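Local coordinates for protein sulfate transporter 4.1, chloroplastic (Arabidopsis thaliana, PDB 7LHV) that cotransports sulfate with protons across a membrane as an SLC26/SulP-family transporter and may help regulate sulfate assimilation in the plant, at residues 284-289 with 394-399; 114-119 with 151-156; 498-503 with 532-537. All coordinates share one frame; numbering follows the deposited sequence.

Interaction 1: residues 284-289 with 394-399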
loop_
_atom_site.group_PDB
_atom_site.type_symbol
_atom_site.label_atom_id
_atom_site.label_comp_id
_atom_site.label_asym_id
_atom_site.label_seq_id
_atom_site.Cartn_x
_atom_site.Cartn_y
_atom_site.Cartn_z
ATOM N N LEU A 284 42.349 -12.883 5.326
ATOM C CA LEU A 284 42.607 -12.680 3.905
ATOM C C LEU A 284 41.461 -11.951 3.223
ATOM O O LEU A 284 41.694 -11.165 2.298
ATOM C CB LEU A 284 42.861 -14.023 3.222
ATOM C CG LEU A 284 44.120 -14.768 3.664
ATOM C CD1 LEU A 284 44.251 -16.084 2.919
ATOM C CD2 LEU A 284 45.351 -13.906 3.455
ATOM N N ARG A 285 40.223 -12.186 3.670
ATOM C CA ARG A 285 39.081 -11.474 3.105
ATOM C C ARG A 285 39.272 -9.967 3.194
ATOM O O ARG A 285 38.889 -9.227 2.280
ATOM C CB ARG A 285 37.795 -11.879 3.822
ATOM C CG ARG A 285 37.218 -13.208 3.386
ATOM C CD ARG A 285 35.929 -13.487 4.133
ATOM N NE ARG A 285 34.974 -12.399 3.963
ATOM C CZ ARG A 285 34.028 -12.083 4.836
ATOM N NH1 ARG A 285 33.882 -12.754 5.969
ATOM N NH2 ARG A 285 33.209 -11.070 4.569
ATOM N N ALA A 286 39.855 -9.492 4.293
ATOM C CA ALA A 286 40.137 -8.069 4.417
ATOM C C ALA A 286 41.358 -7.658 3.613
ATOM O O ALA A 286 41.422 -6.520 3.134
ATOM C CB ALA A 286 40.336 -7.701 5.882
ATOM N N ALA A 287 42.333 -8.552 3.458
ATOM C CA ALA A 287 43.548 -8.222 2.729
ATOM C C ALA A 287 43.426 -8.460 1.231
ATOM O O ALA A 287 44.331 -8.073 0.486
ATOM C CB ALA A 287 44.727 -9.025 3.280
ATOM N N ALA A 288 42.342 -9.088 0.777
ATOM C CA ALA A 288 42.194 -9.365 -0.651
ATOM C C ALA A 288 42.114 -8.103 -1.500
ATOM O O ALA A 288 42.870 -8.006 -2.483
ATOM C CB ALA A 288 40.981 -10.273 -0.875
ATOM N N PRO A 289 41.251 -7.117 -1.211
ATOM C CA PRO A 289 41.212 -5.932 -2.084
ATOM C C PRO A 289 42.522 -5.167 -2.135
ATOM O O PRO A 289 42.892 -4.659 -3.199
ATOM C CB PRO A 289 40.078 -5.090 -1.481
ATOM C CG PRO A 289 39.967 -5.547 -0.089
ATOM C CD PRO A 289 40.259 -7.009 -0.126
ATOM N N SER A 394 30.939 -4.706 7.782
ATOM C CA SER A 394 30.371 -4.951 9.105
ATOM C C SER A 394 30.637 -6.377 9.557
ATOM O O SER A 394 30.958 -6.614 10.725
ATOM C CB SER A 394 28.873 -4.666 9.106
ATOM O OG SER A 394 28.611 -3.357 8.643
ATOM N N ALA A 395 30.513 -7.343 8.645
ATOM C CA ALA A 395 30.875 -8.713 8.988
ATOM C C ALA A 395 32.336 -8.795 9.405
ATOM O O ALA A 395 32.648 -9.226 10.521
ATOM C CB ALA A 395 30.595 -9.641 7.808
ATOM N N VAL A 396 33.237 -8.294 8.554
ATOM C CA VAL A 396 34.668 -8.365 8.845
ATOM C C VAL A 396 34.970 -7.729 10.195
ATOM O O VAL A 396 35.823 -8.209 10.951
ATOM C CB VAL A 396 35.473 -7.708 7.710
ATOM C CG1 VAL A 396 36.905 -7.462 8.139
ATOM C CG2 VAL A 396 35.431 -8.581 6.473
ATOM N N ASN A 397 34.262 -6.651 10.527
ATOM C CA ASN A 397 34.337 -6.090 11.869
ATOM C C ASN A 397 33.830 -7.085 12.908
ATOM O O ASN A 397 34.360 -7.156 14.022
ATOM C CB ASN A 397 33.532 -4.794 11.926
ATOM C CG ASN A 397 34.117 -3.785 12.881
ATOM O OD1 ASN A 397 35.316 -3.793 13.148
ATOM N ND2 ASN A 397 33.276 -2.901 13.397
ATOM N N ASN A 398 32.792 -7.850 12.563
ATOM C CA ASN A 398 32.180 -8.755 13.530
ATOM C C ASN A 398 33.121 -9.892 13.916
ATOM O O ASN A 398 33.332 -10.145 15.106
ATOM C CB ASN A 398 30.863 -9.306 12.985
ATOM C CG ASN A 398 29.998 -9.914 14.066
ATOM O OD1 ASN A 398 29.681 -9.262 15.059
ATOM N ND2 ASN A 398 29.616 -11.170 13.883
ATOM N N GLU A 399 33.703 -10.595 12.936
ATOM C CA GLU A 399 34.621 -11.647 13.374
ATOM C C GLU A 399 35.990 -11.113 13.773
ATOM O O GLU A 399 36.823 -11.895 14.240
ATOM C CB GLU A 399 34.826 -12.783 12.354
ATOM C CG GLU A 399 35.579 -12.467 11.071
ATOM C CD GLU A 399 34.699 -11.905 9.996
ATOM O OE1 GLU A 399 33.579 -11.483 10.321
ATOM O OE2 GLU A 399 35.123 -11.898 8.821
#

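Interaction 2: residues 114-119 with 151-156. With SO4 (sulfate ion), chain D.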
loop_
_atom_site.group_PDB
_atom_site.type_symbol
_atom_site.label_atom_id
_atom_site.label_comp_id
_atom_site.label_asym_id
_atom_site.label_seq_id
_atom_site.Cartn_x
_atom_site.Cartn_y
_atom_site.Cartn_z
ATOM N N MET A 114 37.805 3.552 -2.907
ATOM C CA MET A 114 38.159 4.097 -4.218
ATOM C C MET A 114 37.426 3.369 -5.342
ATOM O O MET A 114 36.962 4.000 -6.301
ATOM C CB MET A 114 39.669 4.042 -4.435
ATOM C CG MET A 114 40.462 4.947 -3.513
ATOM S SD MET A 114 42.229 4.897 -3.853
ATOM C CE MET A 114 42.664 3.298 -3.178
ATOM N N SER A 115 37.308 2.043 -5.241
ATOM C CA SER A 115 36.628 1.277 -6.282
ATOM C C SER A 115 35.155 1.654 -6.381
ATOM O O SER A 115 34.617 1.801 -7.485
ATOM C CB SER A 115 36.782 -0.215 -6.002
ATOM O OG SER A 115 38.146 -0.577 -5.919
ATOM N N TYR A 116 34.485 1.815 -5.238
ATOM C CA TYR A 116 33.081 2.203 -5.253
ATOM C C TYR A 116 32.896 3.628 -5.752
ATOM O O TYR A 116 31.906 3.919 -6.431
ATOM C CB TYR A 116 32.479 2.050 -3.861
ATOM C CG TYR A 116 32.379 0.620 -3.395
ATOM C CD1 TYR A 116 32.215 -0.414 -4.300
ATOM C CD2 TYR A 116 32.453 0.306 -2.049
ATOM C CE1 TYR A 116 32.126 -1.721 -3.877
ATOM C CE2 TYR A 116 32.363 -0.996 -1.616
ATOM C CZ TYR A 116 32.199 -2.006 -2.533
ATOM O OH TYR A 116 32.110 -3.306 -2.104
ATOM N N ALA A 117 33.824 4.532 -5.423
ATOM C CA ALA A 117 33.754 5.878 -5.979
ATOM C C ALA A 117 33.884 5.847 -7.492
ATOM O O ALA A 117 33.187 6.584 -8.198
ATOM C CB ALA A 117 34.840 6.759 -5.371
ATOM N N LYS A 118 34.778 5.003 -8.010
ATOM C CA LYS A 118 34.881 4.838 -9.456
ATOM C C LYS A 118 33.591 4.276 -10.040
ATOM O O LYS A 118 33.182 4.655 -11.142
ATOM C CB LYS A 118 36.061 3.933 -9.796
ATOM C CG LYS A 118 37.388 4.654 -9.887
ATOM C CD LYS A 118 37.432 5.565 -11.099
ATOM C CE LYS A 118 37.424 4.759 -12.382
ATOM N NZ LYS A 118 38.678 3.977 -12.543
ATOM N N LEU A 119 32.942 3.359 -9.317
ATOM C CA LEU A 119 31.688 2.785 -9.797
ATOM C C LEU A 119 30.594 3.840 -9.906
ATOM O O LEU A 119 29.795 3.820 -10.850
ATOM C CB LEU A 119 31.246 1.649 -8.875
ATOM C CG LEU A 119 29.835 1.097 -9.068
ATOM C CD1 LEU A 119 29.686 0.479 -10.441
ATOM C CD2 LEU A 119 29.516 0.083 -7.991
ATOM N N PRO A 151 31.090 3.816 1.659
ATOM C CA PRO A 151 30.509 3.466 0.361
ATOM C C PRO A 151 30.136 1.994 0.299
ATOM O O PRO A 151 30.832 1.134 0.841
ATOM C CB PRO A 151 31.630 3.801 -0.631
ATOM C CG PRO A 151 32.537 4.716 0.099
ATOM C CD PRO A 151 32.469 4.307 1.529
ATOM N N VAL A 152 29.024 1.709 -0.375
ATOM C CA VAL A 152 28.592 0.343 -0.638
ATOM C C VAL A 152 28.255 0.234 -2.118
ATOM O O VAL A 152 28.085 1.235 -2.817
ATOM C CB VAL A 152 27.389 -0.080 0.229
ATOM C CG1 VAL A 152 27.727 0.047 1.699
ATOM C CG2 VAL A 152 26.176 0.748 -0.109
ATOM N N ALA A 153 28.181 -1.007 -2.599
ATOM C CA ALA A 153 27.969 -1.230 -4.025
ATOM C C ALA A 153 26.604 -0.722 -4.478
ATOM O O ALA A 153 26.495 -0.062 -5.516
ATOM C CB ALA A 153 28.123 -2.715 -4.349
ATOM N N LEU A 154 25.555 -1.004 -3.705
ATOM C CA LEU A 154 24.203 -0.679 -4.145
ATOM C C LEU A 154 23.961 0.826 -4.147
ATOM O O LEU A 154 23.401 1.374 -5.104
ATOM C CB LEU A 154 23.182 -1.389 -3.260
ATOM C CG LEU A 154 21.726 -1.277 -3.707
ATOM C CD1 LEU A 154 21.573 -1.812 -5.113
ATOM C CD2 LEU A 154 20.822 -2.027 -2.750
ATOM N N VAL A 155 24.361 1.513 -3.077
ATOM C CA VAL A 155 24.160 2.956 -3.013
ATOM C C VAL A 155 24.998 3.656 -4.075
ATOM O O VAL A 155 24.557 4.638 -4.681
ATOM C CB VAL A 155 24.467 3.477 -1.600
ATOM C CG1 VAL A 155 24.631 4.979 -1.604
ATOM C CG2 VAL A 155 23.359 3.075 -0.648
ATOM N N SER A 156 26.211 3.160 -4.326
ATOM C CA SER A 156 27.025 3.718 -5.399
ATOM C C SER A 156 26.358 3.525 -6.755
ATOM O O SER A 156 26.376 4.427 -7.598
ATOM C CB SER A 156 28.415 3.086 -5.391
ATOM O OG SER A 156 29.126 3.435 -4.216
HETATM S S SO4 D . 28.824 -4.126 0.447
HETATM O O1 SO4 D . 29.179 -5.528 0.264
HETATM O O2 SO4 D . 27.886 -4.007 1.556
HETATM O O3 SO4 D . 28.195 -3.626 -0.768
HETATM O O4 SO4 D . 30.026 -3.349 0.730
#

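Interaction 3: residues 498-503 with 532-537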
loop_
_atom_site.group_PDB
_atom_site.type_symbol
_atom_site.label_atom_id
_atom_site.label_comp_id
_atom_site.label_asym_id
_atom_site.label_seq_id
_atom_site.Cartn_x
_atom_site.Cartn_y
_atom_site.Cartn_z
ATOM N N ASN A 498 -8.512 -10.701 3.214
ATOM C CA ASN A 498 -9.046 -12.063 3.265
ATOM C C ASN A 498 -8.792 -12.664 4.640
ATOM O O ASN A 498 -7.986 -13.590 4.787
ATOM C CB ASN A 498 -8.430 -12.932 2.169
ATOM C CG ASN A 498 -8.822 -12.481 0.781
ATOM O OD1 ASN A 498 -9.943 -12.032 0.553
ATOM N ND2 ASN A 498 -7.896 -12.599 -0.160
ATOM N N PRO A 499 -9.472 -12.169 5.670
ATOM C CA PRO A 499 -9.297 -12.738 7.006
ATOM C C PRO A 499 -9.912 -14.124 7.105
ATOM O O PRO A 499 -10.816 -14.495 6.355
ATOM C CB PRO A 499 -10.024 -11.744 7.912
ATOM C CG PRO A 499 -11.068 -11.169 7.042
ATOM C CD PRO A 499 -10.461 -11.077 5.672
ATOM N N HIS A 500 -9.398 -14.897 8.055
ATOM C CA HIS A 500 -9.896 -16.245 8.282
ATOM C C HIS A 500 -11.140 -16.195 9.155
ATOM O O HIS A 500 -11.148 -15.545 10.204
ATOM C CB HIS A 500 -8.823 -17.112 8.934
ATOM C CG HIS A 500 -9.195 -18.558 9.038
ATOM N ND1 HIS A 500 -9.467 -19.172 10.241
ATOM C CD2 HIS A 500 -9.338 -19.511 8.087
ATOM C CE1 HIS A 500 -9.763 -20.441 10.028
ATOM N NE2 HIS A 500 -9.692 -20.674 8.730
ATOM N N ILE A 501 -12.195 -16.873 8.715
ATOM C CA ILE A 501 -13.455 -16.950 9.440
ATOM C C ILE A 501 -13.780 -18.421 9.657
ATOM O O ILE A 501 -13.779 -19.207 8.705
ATOM C CB ILE A 501 -14.586 -16.236 8.680
ATOM C CG1 ILE A 501 -14.423 -14.721 8.797
ATOM C CG2 ILE A 501 -15.937 -16.676 9.195
ATOM C CD1 ILE A 501 -15.403 -13.939 7.967
ATOM N N ALA A 502 -14.060 -18.787 10.903
ATOM C CA ALA A 502 -14.223 -20.179 11.288
ATOM C C ALA A 502 -15.667 -20.468 11.672
ATOM O O ALA A 502 -16.280 -19.715 12.436
ATOM C CB ALA A 502 -13.303 -20.535 12.456
ATOM N N VAL A 503 -16.202 -21.566 11.145
ATOM C CA VAL A 503 -17.531 -22.043 11.506
ATOM C C VAL A 503 -17.343 -23.056 12.630
ATOM O O VAL A 503 -16.887 -24.176 12.407
ATOM C CB VAL A 503 -18.263 -22.650 10.309
ATOM C CG1 VAL A 503 -19.594 -23.234 10.745
ATOM C CG2 VAL A 503 -18.465 -21.601 9.229
ATOM N N ARG A 532 -16.777 -17.317 13.990
ATOM C CA ARG A 532 -15.711 -16.617 14.691
ATOM C C ARG A 532 -14.829 -15.914 13.674
ATOM O O ARG A 532 -14.356 -16.540 12.719
ATOM C CB ARG A 532 -14.877 -17.581 15.530
ATOM C CG ARG A 532 -13.836 -16.943 16.410
ATOM C CD ARG A 532 -12.954 -18.008 17.031
ATOM N NE ARG A 532 -12.153 -18.690 16.022
ATOM C CZ ARG A 532 -11.770 -19.957 16.101
ATOM N NH1 ARG A 532 -12.088 -20.712 17.139
ATOM N NH2 ARG A 532 -11.051 -20.477 15.112
ATOM N N ILE A 533 -14.614 -14.618 13.874
ATOM C CA ILE A 533 -13.739 -13.834 13.016
ATOM C C ILE A 533 -12.356 -13.829 13.653
ATOM O O ILE A 533 -12.129 -13.148 14.654
ATOM C CB ILE A 533 -14.268 -12.410 12.818
ATOM C CG1 ILE A 533 -15.635 -12.436 12.134
ATOM C CG2 ILE A 533 -13.284 -11.587 12.007
ATOM C CD1 ILE A 533 -16.792 -12.208 13.076
ATOM N N ASP A 534 -11.427 -14.581 13.068
ATOM C CA ASP A 534 -10.101 -14.735 13.652
ATOM C C ASP A 534 -9.190 -13.565 13.305
ATOM O O ASP A 534 -8.068 -13.774 12.835
ATOM C CB ASP A 534 -9.463 -16.042 13.180
ATOM C CG ASP A 534 -10.231 -17.264 13.631
ATOM O OD1 ASP A 534 -10.689 -17.285 14.791
ATOM O OD2 ASP A 534 -10.377 -18.209 12.828
ATOM N N SER A 535 -9.651 -12.339 13.553
ATOM C CA SER A 535 -8.879 -11.139 13.255
ATOM C C SER A 535 -9.606 -9.904 13.765
ATOM O O SER A 535 -10.832 -9.931 13.926
ATOM C CB SER A 535 -8.637 -11.007 11.752
ATOM O OG SER A 535 -9.848 -11.154 11.034
ATOM N N PRO A 536 -8.897 -8.811 14.039
ATOM C CA PRO A 536 -9.585 -7.543 14.291
ATOM C C PRO A 536 -10.314 -7.075 13.043
ATOM O O PRO A 536 -9.866 -7.294 11.917
ATOM C CB PRO A 536 -8.446 -6.589 14.665
ATOM C CG PRO A 536 -7.233 -7.202 14.077
ATOM C CD PRO A 536 -7.439 -8.677 14.162
ATOM N N ILE A 537 -11.449 -6.418 13.253
ATOM C CA ILE A 537 -12.288 -5.939 12.164
ATOM C C ILE A 537 -12.031 -4.452 11.978
ATOM O O ILE A 537 -12.180 -3.665 12.919
ATOM C CB ILE A 537 -13.774 -6.213 12.433
ATOM C CG1 ILE A 537 -13.981 -7.660 12.874
ATOM C CG2 ILE A 537 -14.593 -5.925 11.199
ATOM C CD1 ILE A 537 -15.413 -7.993 13.204
#

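Interaction 1: residues 284-289 with 394-399
The guanidinium of Arg285 meets three residues of 394-399. Val396 lays CG2 over one face, displaced toward the rim, with CG2 3.8 Å from Arg285 NH2. Ala395 comes to the edge, its methyl close to the guanidinium plane. Glu399 approaches obliquely, and its carboxylate is turned 28° from the guanidinium. OE2 of Glu399 lies 3.2 Å from NH1 of Arg285. This is a salt bridge of charges only, because the oxygen stands well out of the plane and no N-H points at it.

Glu399 reaches this place by a folded chain. CG sits between the backbone N and the carbonyl carbon (chi1 69°), and a bend at chi2 carries the acid across the arginine at about a right angle. Val396 divides its two branches. CG2 serves Arg285, while CG1 touches CB of Ala286 at 4.1 Å.

The two helical segments run roughly antiparallel, and the axes of these short segments approach to 10.8 Å. Both belong to the membrane part of the transporter. By analogy with other SLC26 proteins, the contact probably joins helix 284-300 of the gate domain to helix 391-399 of the core domain. Helix 91-119 packs beside the apolar part, with Thr104 against Ala286 and Met108 against Val396. On the polar side Lys272 touches Arg285, and Gln282 touches Glu399.

Interaction 2: residues 114-119 with 151-156
The first torsion of Tyr116 sets CG beside its own backbone N, anti to the carbonyl carbon (chi1 -67°), which lays the ring along the backbone of 151-153. Ser156 has a similar first torsion (chi1 -66°), which points OG back along its helix to Val152 O at 2.8 Å.

The tyrosine ring lies flat against the start of helix 153-166. Over the centre of one face stand the carbonyl carbon of Val152 and the amide N of Ala153, the latter 4.1 Å above the ring plane. At the near end of the side chain, CB packs on Pro151 CB at 3.8 Å. Farther along, CE1 rests on the methyl of Ala153. Leu119 lies one turn after Tyr116 and extends the packing: its CD2 touches Ala153 O and Ser156 CB.

Val152 O is gripped twice, by Ser156 OG and Ser156 N, from opposite faces of its carbonyl plane. Ser156 OG also bonds to the hydroxyl of Tyr385, and Pro151 O takes a bond from Arg393.

Val152 is the N-cap. The next amide, Ala153 N, gives a nearly straight hydrogen bond (171°) to O3 of the sulfate ion at 3.2 Å. Tyr116 OH is a looser neighbour, 3.5 Å from sulfate O4. The helix dipole would probably help hold the anion. Phe391 N and Ser392 OG also bond to it, from the start of helix 391-399. An anion held between the N-terminal ends of two short helices is characteristic of the SLC26 substrate site, consistent with transported sulfate bound here.

Interaction 3: residues 498-503 with 532-537
Asp534 OD2 is held by two donors. His500 ND1 gives it a hydrogen bond of 2.9 Å across the contact, taken by the anti lone pair of OD2. Arg532 NH2, from the same segment, meets it on the syn side at 3.3 Å, within the guanidinium plane. Arg532 NE is modelled so close to OD1 that the length is doubtful, though the pair counts as part of the same salt bridge.

The imidazole and the carboxylate lie side by side and nearly coplanar, 18° apart. The histidine ring is placed by a first torsion that sets CG opposite the backbone N (chi1 -172°). The backbones join here too, for Asp534 N bonds to His500 O at 3.0 Å. An alanine in place of Asp534 would probably leave His500 ND1 and the Arg532 guanidinium without their shared acceptor and leave the His500 ring freer to turn.

The paired strands 501-504 and 527-533 are antiparallel neighbours in the mixed sheet of the STAS domain, and 501-504 is its outermost strand within this chain. Ala502 and Arg532 form a hydrogen-bonded pair. Ala502 N reaches Arg532 O at 2.9 Å, and Arg532 N returns to Ala502 O at 2.9 Å. On their face of the sheet the methyl of Ala502 sits 3.5 Å from Arg532 NH2, against the guanidinium.

Ile501 and Ile533 are the adjoining non-hydrogen-bonded pair. They turn to the other face, where their CG1 atoms touch at 4.2 Å. Leu574 of strand 569-575 adjoins Ile533, and Arg548 of helix 542-560 adjoins Ile501. Asp534 is the centre of an inverse gamma turn. Beyond the turn, Ser535 OG meets CB of Pro499. Thr580 of the second subunit packs on His500.

From the N terminus, interaction 2 comes first. It closes a loop of 31 residues that contains helix 125-141, and it joins helix 91-119 to the start of helix 153-166. Interaction 1 opens later and spans 104 residues, from helix 284-300 to helix 391-399. Interaction 3 closes a 28-residue excursion between two strands of the STAS sheet. The three are in series, so none nests in or crosses another. Interactions 1 and 2 share the membrane part, with centres about 17 Å apart. Helix 391-399 relates them: its start helps bind the sulfate of interaction 2, and its later turns enter interaction 1. Interaction 3 is remote, its centre about 50 Å from that of interaction 1.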